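Long-range contacts in probable transcriptional regulator phnF (Escherichia coli, PDB 2FA1), which probably acts as a GntR/HutC-family transcriptional regulator, encoded in an operon for alkylphosphonate uptake and C-P lyase, seen here as its C-terminal effector-binding domain: residues A[26-32]-A[45-51]; A[74-78]-A[89-94]; A[7-13]-A[153-158]. All coordinates share one frame; numbering follows the deposited sequence.

Contact 1 (A[26-32]-A[45-51])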
loop_
_atom_site.group_PDB
_atom_site.type_symbol
_atom_site.label_atom_id
_atom_site.label_comp_id
_atom_site.label_asym_id
_atom_site.label_seq_id
_atom_site.Cartn_x
_atom_site.Cartn_y
_atom_site.Cartn_z
ATOM N N LEU A 26 -0.512 24.946 -4.581
ATOM C CA LEU A 26 -1.068 25.998 -3.733
ATOM C C LEU A 26 -0.435 25.889 -2.375
ATOM O O LEU A 26 -0.092 24.809 -1.961
ATOM C CB LEU A 26 -2.573 25.746 -3.606
ATOM C CG LEU A 26 -3.730 26.772 -3.385
ATOM C CD1 LEU A 26 -4.350 26.574 -2.020
ATOM C CD2 LEU A 26 -3.610 28.252 -3.800
ATOM N N SER A 27 -0.242 27.047 -1.721
ATOM C CA SER A 27 0.171 27.100 -0.272
ATOM C C SER A 27 -0.730 28.176 0.340
ATOM O O SER A 27 -0.711 29.350 -0.171
ATOM C CB SER A 27 1.665 27.441 -0.054
ATOM O OG SER A 27 2.029 28.530 -0.877
ATOM N N VAL A 28 -1.595 27.758 1.275
ATOM C CA VAL A 28 -2.549 28.699 1.861
ATOM C C VAL A 28 -2.769 28.399 3.308
ATOM O O VAL A 28 -2.500 27.294 3.745
ATOM C CB VAL A 28 -3.928 28.629 1.110
ATOM C CG1 VAL A 28 -3.795 29.222 -0.306
ATOM C CG2 VAL A 28 -4.629 27.292 1.171
ATOM N N LEU A 29 -3.237 29.382 4.085
ATOM C CA LEU A 29 -3.796 29.037 5.382
ATOM C C LEU A 29 -5.284 28.792 5.221
ATOM O O LEU A 29 -5.983 29.561 4.515
ATOM C CB LEU A 29 -3.525 30.187 6.346
ATOM C CG LEU A 29 -2.023 30.476 6.626
ATOM C CD1 LEU A 29 -1.739 31.937 7.072
ATOM C CD2 LEU A 29 -1.560 29.548 7.678
ATOM N N ARG A 30 -5.819 27.776 5.865
ATOM C CA ARG A 30 -7.236 27.541 5.700
ATOM C C ARG A 30 -7.788 26.769 6.897
ATOM O O ARG A 30 -7.092 26.033 7.536
ATOM C CB ARG A 30 -7.464 26.732 4.407
ATOM C CG ARG A 30 -7.002 25.313 4.447
ATOM C CD ARG A 30 -6.871 24.781 3.042
ATOM N NE ARG A 30 -8.161 24.993 2.411
ATOM C CZ ARG A 30 -8.460 25.072 1.121
ATOM N NH1 ARG A 30 -9.739 25.319 0.845
ATOM N NH2 ARG A 30 -7.580 24.950 0.128
ATOM N N PRO A 31 -9.095 26.924 7.212
ATOM C CA PRO A 31 -9.682 26.115 8.269
ATOM C C PRO A 31 -9.618 24.609 8.022
ATOM O O PRO A 31 -9.847 24.168 6.888
ATOM C CB PRO A 31 -11.170 26.588 8.259
ATOM C CG PRO A 31 -11.065 27.951 7.758
ATOM C CD PRO A 31 -10.082 27.833 6.618
ATOM N N ALA A 32 -9.258 23.840 9.053
ATOM C CA ALA A 32 -9.211 22.394 9.051
ATOM C C ALA A 32 -10.632 21.799 8.927
ATOM O O ALA A 32 -11.565 22.152 9.690
ATOM C CB ALA A 32 -8.524 21.884 10.290
ATOM N N GLY A 45 -12.127 23.471 12.138
ATOM C CA GLY A 45 -12.230 24.893 11.926
ATOM C C GLY A 45 -10.998 25.799 12.209
ATOM O O GLY A 45 -10.894 26.932 11.683
ATOM N N GLU A 46 -10.078 25.354 13.065
ATOM C CA GLU A 46 -8.885 26.184 13.280
ATOM C C GLU A 46 -7.972 25.992 12.081
ATOM O O GLU A 46 -7.912 24.863 11.544
ATOM C CB GLU A 46 -8.105 25.832 14.557
ATOM C CG GLU A 46 -8.849 26.094 15.914
ATOM C CD GLU A 46 -9.451 27.493 16.055
ATOM O OE1 GLU A 46 -8.720 28.485 15.892
ATOM O OE2 GLU A 46 -10.673 27.600 16.348
ATOM N N ASN A 47 -7.225 27.057 11.773
ATOM C CA ASN A 47 -6.408 27.200 10.543
ATOM C C ASN A 47 -5.335 26.141 10.593
ATOM O O ASN A 47 -4.800 25.883 11.606
ATOM C CB ASN A 47 -5.778 28.593 10.340
ATOM C CG ASN A 47 -6.781 29.603 9.733
ATOM O OD1 ASN A 47 -7.799 29.184 9.204
ATOM N ND2 ASN A 47 -6.447 30.889 9.720
ATOM N N VAL A 48 -4.969 25.663 9.415
ATOM C CA VAL A 48 -3.779 24.811 9.223
ATOM C C VAL A 48 -3.115 25.389 7.942
ATOM O O VAL A 48 -3.686 26.227 7.273
ATOM C CB VAL A 48 -4.230 23.327 8.948
ATOM C CG1 VAL A 48 -4.895 22.647 10.260
ATOM C CG2 VAL A 48 -5.148 23.194 7.687
ATOM N N ILE A 49 -1.865 24.966 7.666
ATOM C CA ILE A 49 -1.188 25.361 6.436
ATOM C C ILE A 49 -1.517 24.202 5.494
ATOM O O ILE A 49 -1.256 23.064 5.818
ATOM C CB ILE A 49 0.331 25.458 6.676
ATOM C CG1 ILE A 49 0.658 26.639 7.630
ATOM C CG2 ILE A 49 1.041 25.636 5.308
ATOM C CD1 ILE A 49 2.162 26.537 8.126
ATOM N N HIS A 50 -2.070 24.542 4.341
ATOM C CA HIS A 50 -2.350 23.512 3.329
ATOM C C HIS A 50 -1.463 23.803 2.124
ATOM O O HIS A 50 -1.541 24.901 1.547
ATOM C CB HIS A 50 -3.802 23.743 2.928
ATOM C CG HIS A 50 -4.238 22.858 1.808
ATOM N ND1 HIS A 50 -5.289 23.173 0.982
ATOM C CD2 HIS A 50 -3.763 21.658 1.384
ATOM C CE1 HIS A 50 -5.435 22.211 0.082
ATOM N NE2 HIS A 50 -4.581 21.249 0.361
ATOM N N LEU A 51 -0.653 22.784 1.766
ATOM C CA LEU A 51 0.162 22.829 0.526
ATOM C C LEU A 51 -0.363 21.719 -0.346
ATOM O O LEU A 51 -0.524 20.588 0.150
ATOM C CB LEU A 51 1.615 22.500 0.867
ATOM C CG LEU A 51 2.428 23.778 0.830
ATOM C CD1 LEU A 51 1.983 24.565 2.096
ATOM C CD2 LEU A 51 3.892 23.531 0.894
#

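Contact 2 (A[74-78]-A[89-94])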
loop_
_atom_site.group_PDB
_atom_site.type_symbol
_atom_site.label_atom_id
_atom_site.label_comp_id
_atom_site.label_asym_id
_atom_site.label_seq_id
_atom_site.Cartn_x
_atom_site.Cartn_y
_atom_site.Cartn_z
ATOM N N LEU A 74 5.250 27.491 10.987
ATOM C CA LEU A 74 6.007 27.138 9.758
ATOM C C LEU A 74 5.656 27.949 8.520
ATOM O O LEU A 74 6.251 27.758 7.466
ATOM C CB LEU A 74 5.835 25.637 9.435
ATOM C CG LEU A 74 6.234 24.582 10.480
ATOM C CD1 LEU A 74 5.849 23.205 10.049
ATOM C CD2 LEU A 74 7.808 24.626 10.547
ATOM N N TRP A 75 4.688 28.861 8.619
ATOM C CA TRP A 75 4.262 29.574 7.456
ATOM C C TRP A 75 5.353 30.381 6.702
ATOM O O TRP A 75 5.316 30.389 5.470
ATOM C CB TRP A 75 2.988 30.380 7.858
ATOM C CG TRP A 75 2.353 31.152 6.767
ATOM C CD1 TRP A 75 2.094 32.493 6.773
ATOM C CD2 TRP A 75 1.858 30.641 5.508
ATOM N NE1 TRP A 75 1.476 32.892 5.575
ATOM C CE2 TRP A 75 1.314 31.756 4.791
ATOM C CE3 TRP A 75 1.847 29.352 4.910
ATOM C CZ2 TRP A 75 0.740 31.605 3.516
ATOM C CZ3 TRP A 75 1.266 29.185 3.620
ATOM C CH2 TRP A 75 0.722 30.317 2.933
ATOM N N PRO A 76 6.256 31.110 7.418
ATOM C CA PRO A 76 7.345 31.807 6.701
ATOM C C PRO A 76 8.143 30.845 5.769
ATOM O O PRO A 76 8.507 31.215 4.636
ATOM C CB PRO A 76 8.232 32.342 7.876
ATOM C CG PRO A 76 7.146 32.657 8.920
ATOM C CD PRO A 76 6.353 31.386 8.884
ATOM N N THR A 77 8.276 29.585 6.221
ATOM C CA THR A 77 9.027 28.635 5.431
ATOM C C THR A 77 8.191 28.059 4.332
ATOM O O THR A 77 8.572 28.070 3.157
ATOM C CB THR A 77 9.552 27.527 6.339
ATOM O OG1 THR A 77 10.507 28.098 7.241
ATOM C CG2 THR A 77 10.244 26.336 5.489
ATOM N N LEU A 78 7.036 27.501 4.701
ATOM C CA LEU A 78 6.236 26.739 3.716
ATOM C C LEU A 78 5.671 27.589 2.573
ATOM O O LEU A 78 5.448 27.103 1.426
ATOM C CB LEU A 78 5.159 25.929 4.448
ATOM C CG LEU A 78 5.705 24.820 5.305
ATOM C CD1 LEU A 78 4.558 24.187 6.072
ATOM C CD2 LEU A 78 6.572 23.731 4.515
ATOM N N PHE A 89 12.906 20.220 1.361
ATOM C CA PHE A 89 12.864 21.674 1.510
ATOM C C PHE A 89 12.665 22.039 2.976
ATOM O O PHE A 89 13.400 22.853 3.512
ATOM C CB PHE A 89 11.682 22.215 0.726
ATOM C CG PHE A 89 11.522 23.727 0.859
ATOM C CD1 PHE A 89 12.371 24.586 0.212
ATOM C CD2 PHE A 89 10.520 24.243 1.669
ATOM C CE1 PHE A 89 12.229 25.959 0.381
ATOM C CE2 PHE A 89 10.354 25.631 1.797
ATOM C CZ PHE A 89 11.210 26.446 1.134
ATOM N N LEU A 90 11.666 21.444 3.623
ATOM C CA LEU A 90 11.427 21.760 5.057
ATOM C C LEU A 90 12.689 21.466 5.908
ATOM O O LEU A 90 13.082 22.290 6.787
ATOM C CB LEU A 90 10.290 20.905 5.525
ATOM C CG LEU A 90 9.907 21.078 7.008
ATOM C CD1 LEU A 90 9.533 22.537 7.357
ATOM C CD2 LEU A 90 8.784 20.088 7.497
ATOM N N ARG A 91 13.334 20.321 5.609
ATOM C CA ARG A 91 14.521 19.936 6.391
ATOM C C ARG A 91 15.659 20.886 6.139
ATOM O O ARG A 91 16.287 21.356 7.121
ATOM C CB ARG A 91 14.940 18.473 6.131
ATOM C CG ARG A 91 16.036 18.059 7.185
ATOM C CD ARG A 91 16.644 16.744 6.772
ATOM N NE ARG A 91 17.289 16.984 5.493
ATOM C CZ ARG A 91 16.969 16.427 4.337
ATOM N NH1 ARG A 91 15.997 15.500 4.253
ATOM N NH2 ARG A 91 17.630 16.825 3.256
ATOM N N GLU A 92 15.866 21.243 4.869
ATOM C CA GLU A 92 16.983 22.175 4.544
ATOM C C GLU A 92 16.764 23.536 5.178
ATOM O O GLU A 92 17.734 24.215 5.608
ATOM C CB GLU A 92 17.097 22.368 3.076
ATOM C CG GLU A 92 17.616 21.063 2.393
ATOM C CD GLU A 92 17.647 21.204 0.891
ATOM O OE1 GLU A 92 18.320 22.163 0.428
ATOM O OE2 GLU A 92 17.008 20.372 0.163
ATOM N N GLN A 93 15.512 23.980 5.211
ATOM C CA GLN A 93 15.219 25.278 5.752
ATOM C C GLN A 93 15.135 25.334 7.278
ATOM O O GLN A 93 15.442 26.446 7.831
ATOM C CB GLN A 93 13.826 25.819 5.188
ATOM C CG GLN A 93 13.775 26.098 3.687
ATOM C CD GLN A 93 14.678 27.266 3.308
ATOM O OE1 GLN A 93 15.578 27.083 2.506
ATOM N NE2 GLN A 93 14.468 28.425 3.906
ATOM N N THR A 94 14.739 24.231 7.975
ATOM C CA THR A 94 14.401 24.384 9.395
ATOM C C THR A 94 15.062 23.321 10.233
ATOM O O THR A 94 15.021 23.401 11.464
ATOM C CB THR A 94 12.864 24.135 9.689
ATOM O OG1 THR A 94 12.529 22.774 9.337
ATOM C CG2 THR A 94 11.966 25.098 8.860
#

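Contact 3 (A[7-13]-A[153-158])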
loop_
_atom_site.group_PDB
_atom_site.type_symbol
_atom_site.label_atom_id
_atom_site.label_comp_id
_atom_site.label_asym_id
_atom_site.label_seq_id
_atom_site.Cartn_x
_atom_site.Cartn_y
_atom_site.Cartn_z
ATOM N N ALA A 7 3.322 -1.565 -12.907
ATOM C CA ALA A 7 3.025 -0.217 -13.347
ATOM C C ALA A 7 4.271 0.409 -13.934
ATOM O O ALA A 7 5.404 0.002 -13.640
ATOM C CB ALA A 7 2.434 0.638 -12.190
ATOM N N ARG A 8 4.029 1.406 -14.776
ATOM C CA ARG A 8 5.059 2.196 -15.445
ATOM C C ARG A 8 6.086 2.707 -14.474
ATOM O O ARG A 8 7.282 2.510 -14.718
ATOM C CB ARG A 8 4.392 3.353 -16.226
ATOM C CG ARG A 8 5.316 4.307 -16.966
ATOM C CD ARG A 8 5.821 3.763 -18.309
ATOM N NE ARG A 8 7.209 4.185 -18.454
ATOM C CZ ARG A 8 7.598 5.344 -18.967
ATOM N NH1 ARG A 8 6.736 6.195 -19.522
ATOM N NH2 ARG A 8 8.887 5.621 -18.984
ATOM N N PHE A 9 5.666 3.340 -13.364
ATOM C CA PHE A 9 6.610 3.969 -12.404
ATOM C C PHE A 9 6.532 3.303 -11.021
ATOM O O PHE A 9 5.462 2.877 -10.660
ATOM C CB PHE A 9 6.252 5.442 -12.240
ATOM C CG PHE A 9 6.389 6.238 -13.523
ATOM C CD1 PHE A 9 5.262 6.591 -14.241
ATOM C CD2 PHE A 9 7.652 6.550 -14.025
ATOM C CE1 PHE A 9 5.350 7.265 -15.484
ATOM C CE2 PHE A 9 7.759 7.269 -15.256
ATOM C CZ PHE A 9 6.630 7.635 -15.943
ATOM N N SER A 10 7.631 3.266 -10.244
ATOM C CA SER A 10 7.620 2.735 -8.830
ATOM C C SER A 10 7.939 3.842 -7.865
ATOM O O SER A 10 8.844 4.653 -8.129
ATOM C CB SER A 10 8.666 1.618 -8.585
ATOM O OG SER A 10 8.419 0.477 -9.388
ATOM N N GLN A 11 7.183 3.979 -6.769
ATOM C CA GLN A 11 7.496 4.974 -5.724
ATOM C C GLN A 11 7.640 4.254 -4.384
ATOM O O GLN A 11 6.812 3.436 -4.023
ATOM C CB GLN A 11 6.445 6.129 -5.601
ATOM C CG GLN A 11 6.509 7.322 -6.683
ATOM C CD GLN A 11 5.301 8.335 -6.653
ATOM O OE1 GLN A 11 5.350 9.415 -7.288
ATOM N NE2 GLN A 11 4.238 8.000 -5.896
ATOM N N ASN A 12 8.696 4.572 -3.642
ATOM C CA ASN A 12 8.895 4.018 -2.316
ATOM C C ASN A 12 7.839 4.500 -1.309
ATOM O O ASN A 12 7.622 5.701 -1.059
ATOM C CB ASN A 12 10.363 4.257 -1.906
ATOM C CG ASN A 12 10.726 3.750 -0.513
ATOM O OD1 ASN A 12 9.898 3.501 0.360
ATOM N ND2 ASN A 12 12.048 3.607 -0.302
ATOM N N LEU A 13 7.134 3.553 -0.733
ATOM C CA LEU A 13 6.011 3.857 0.155
ATOM C C LEU A 13 6.548 4.621 1.353
ATOM O O LEU A 13 5.865 5.464 1.901
ATOM C CB LEU A 13 5.291 2.543 0.575
ATOM C CG LEU A 13 4.056 2.705 1.466
ATOM C CD1 LEU A 13 2.937 3.407 0.679
ATOM C CD2 LEU A 13 3.592 1.382 1.951
ATOM N N MET A 153 -0.414 3.936 -13.418
ATOM C CA MET A 153 0.902 4.491 -13.705
ATOM C C MET A 153 1.921 4.363 -12.555
ATOM O O MET A 153 3.150 4.484 -12.709
ATOM C CB MET A 153 0.734 5.963 -14.114
ATOM C CG MET A 153 -0.067 6.151 -15.381
ATOM S SD MET A 153 0.906 5.681 -16.834
ATOM C CE MET A 153 2.338 6.583 -16.396
ATOM N N ILE A 154 1.426 4.126 -11.359
ATOM C CA ILE A 154 2.378 4.017 -10.216
ATOM C C ILE A 154 2.048 2.853 -9.304
ATOM O O ILE A 154 0.852 2.673 -9.000
ATOM C CB ILE A 154 2.398 5.331 -9.397
ATOM C CG1 ILE A 154 3.147 6.489 -10.093
ATOM C CG2 ILE A 154 3.135 5.115 -8.044
ATOM C CD1 ILE A 154 2.819 7.881 -9.479
ATOM N N GLU A 155 3.093 2.061 -8.935
ATOM C CA GLU A 155 3.016 1.010 -7.910
ATOM C C GLU A 155 3.946 1.415 -6.755
ATOM O O GLU A 155 4.967 2.106 -6.961
ATOM C CB GLU A 155 3.404 -0.336 -8.578
ATOM C CG GLU A 155 3.803 -1.465 -7.603
ATOM C CD GLU A 155 3.969 -2.804 -8.317
ATOM O OE1 GLU A 155 4.873 -2.874 -9.179
ATOM O OE2 GLU A 155 3.239 -3.805 -8.023
ATOM N N PHE A 156 3.581 1.061 -5.534
ATOM C CA PHE A 156 4.399 1.410 -4.373
ATOM C C PHE A 156 5.250 0.253 -3.988
ATOM O O PHE A 156 4.812 -0.881 -4.071
ATOM C CB PHE A 156 3.547 1.808 -3.178
ATOM C CG PHE A 156 2.902 3.190 -3.333
ATOM C CD1 PHE A 156 3.636 4.315 -3.027
ATOM C CD2 PHE A 156 1.559 3.312 -3.729
ATOM C CE1 PHE A 156 3.047 5.628 -3.227
ATOM C CE2 PHE A 156 0.964 4.573 -3.914
ATOM C CZ PHE A 156 1.703 5.718 -3.634
ATOM N N THR A 157 6.466 0.562 -3.498
ATOM C CA THR A 157 7.346 -0.532 -3.063
ATOM C C THR A 157 7.752 -0.292 -1.609
ATOM O O THR A 157 7.774 0.845 -1.155
ATOM C CB THR A 157 8.647 -0.610 -3.939
ATOM O OG1 THR A 157 9.321 0.645 -3.874
ATOM C CG2 THR A 157 8.267 -0.900 -5.389
ATOM N N MET A 158 8.153 -1.343 -0.906
ATOM C CA MET A 158 8.683 -1.109 0.441
ATOM C C MET A 158 9.738 -2.173 0.699
ATOM O O MET A 158 9.572 -3.333 0.294
ATOM C CB MET A 158 7.540 -1.106 1.477
ATOM C CG MET A 158 7.939 -1.296 2.918
ATOM S SD MET A 158 6.499 -0.935 3.904
ATOM C CE MET A 158 5.278 -1.709 2.853
#

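Contact 1 (A[26-32]-A[45-51])
Val28 and Arg30 of strand 23-31 each exchange a pair of backbone hydrogen bonds with strand 47-57, Val28 with His50 and Arg30 with Val48. The bond from His50 N to Val28 O measures 2.8 Å. The non-hydrogen-bonded pairs alternate with these, Ser27 with Leu51 before Val28 and Leu29 with Ile49 between the two, and there CA-H...O contacts fill in, such as Leu51 CA to Leu26 O at 3.2 Å. Past the last pair, Pro31 with Asn47, two more backbone bonds tie Ala32 to the other segment: Ala32 N donates to Glu46 O and Gly45 N to Ala32 O.

The polar side-chain contact joins Arg30 and His50. With CG placed between backbone N and carbonyl carbon (chi1 70°) and a bend at chi3, the arginine lays its CD against His50 CB and brings Arg30 NH2 to within 3.0 Å of His50 ND1. The bond enters in the imidazole plane, but the guanidinium is turned 58° to the ring and the N-H...N angle is only 140°. Asp66 binds NE2, so both ring nitrogens are engaged, and Tyr68 stacks on the imidazole.

Apolar contacts occur on both faces of the sheet. Leu29 CD2 lies alongside Ile49 CG1 at 3.7 Å, on the face where Trp75 also packs, and Ser27 CB rests on Leu51 CD1. On the His50 face, Ala32 CB touches Val48 CG1 at 3.7 Å, close to Leu40 and Ile42.

The result is an antiparallel strand pair at the margin of the six-stranded sheet of the UTRA domain, its strands linked through helix 34-40.

Contact 2 (A[74-78]-A[89-94])
Thr77 pushes its side chain into helix 86-94 as a knob, in a hole lined by Phe89, Leu90, Gln93 and Thr94. The methyl does most of the touching: Thr77 CG2, anti to the backbone N, lies 3.6 Å from Gln93 CB and 3.8 Å from Phe89 CE2. The hydroxyl branch faces the methyl of Thr94, with Thr77 OG1 3.7 Å from Thr94 CG2.

Beside the knob the packing is wholly aliphatic and looser. Leu90 CD1 is met by two leucines of the other segment, Leu74 CD2 at 4.2 Å and Leu78 CD2 at 4.3 Å, the Leu74 and Leu90 side chains crossing at about a right angle.

No hydrogen bond spans the segments. The closest approach sets the Thr77 carbonyl O at the edge of the Phe89 ring, in its plane and 3.3 Å from Phe89 CE2, while Gln93 CG lies over the rim of one ring face. Within helix 86-94, Thr94 OG1 and Thr94 N grip Leu90 O from opposite faces of its carbonyl plane.

Phe81, in the connection between the helices, meets Phe89 edge-to-face. Leu74 and Leu78 also rest on Ile49 and Phe69, so residues 74-78 pack on strands 47-57 and 60-69 with helix 86-94 alongside.

Contact 3 (A[7-13]-A[153-158])
Leu13 sets its two methyls against different neighbours on strand 154-159: Leu13 CD1 approaches the Phe156 ring obliquely, 3.9 Å from Phe156 CD1, and Leu13 CD2 touches Met158 CE at 3.6 Å. With CG anti to the backbone N (chi1 -178°), the fork straddles the two residues, while Leu13 N donates a nearly straight bond of 2.8 Å to Thr157 O.

Along the same face, Gln11 runs out extended beside Phe156. In the conformer modelled here its amide, turned 52° to that ring, places Gln11 NE2 3.8 Å from Phe156 CE1 and lies across the branches of Ile154, with Gln11 OE1 3.7 Å from Ile154 CD1. Arg55 binds OE1. At the far end Met153, also in the conformer modelled, folds back through bends at chi2 and chi3 to bring its CE to the edge of the Phe9 ring, and Arg8 CG lies over the rim of one face of that ring.

On the face of Ser10, Glu155 and Thr157 the contacts are fewer. Ser10 CB meets Thr157 CG2, and ahead of the strand Ala7 CB nestles against the backbone at Glu155 N, 3.6 Å away. Backbone bonds hold the parallel register from Phe9 to Thr157; Gln11 N, for instance, donates to Glu155 O at 2.9 Å.

Phe9, Gln11 and Phe156 look toward strands 60-69, 125-135 and 143-150. On the opposite face, Glu155 forms salt bridges with Arg104 and Arg130 of the second subunit, and residues 156-158 pair antiparallel with a strand of that subunit, carrying the two-stranded parallel sheet across the dimer interface.

Contacts 1 and 2 touch, contact 2 packing on the Leu29/Ile49 face of contact 1: Trp75 and Leu74 of contact 2 lie on Ile49, whereas contact 3 lies about 15 Å from contact 1 at the nearest atoms, on the opposite side of the chain's centre. All three are partly buried. Contacts 1 and 3 are both strand pairings held by backbone bonds, antiparallel within the main sheet in one and parallel in a small separate sheet in the other; contact 2 joins helices by packing, without a hydrogen bond between its segments. Contact 3 alone reaches the second subunit, with charged partners there. Its segments enclose the other two along the chain.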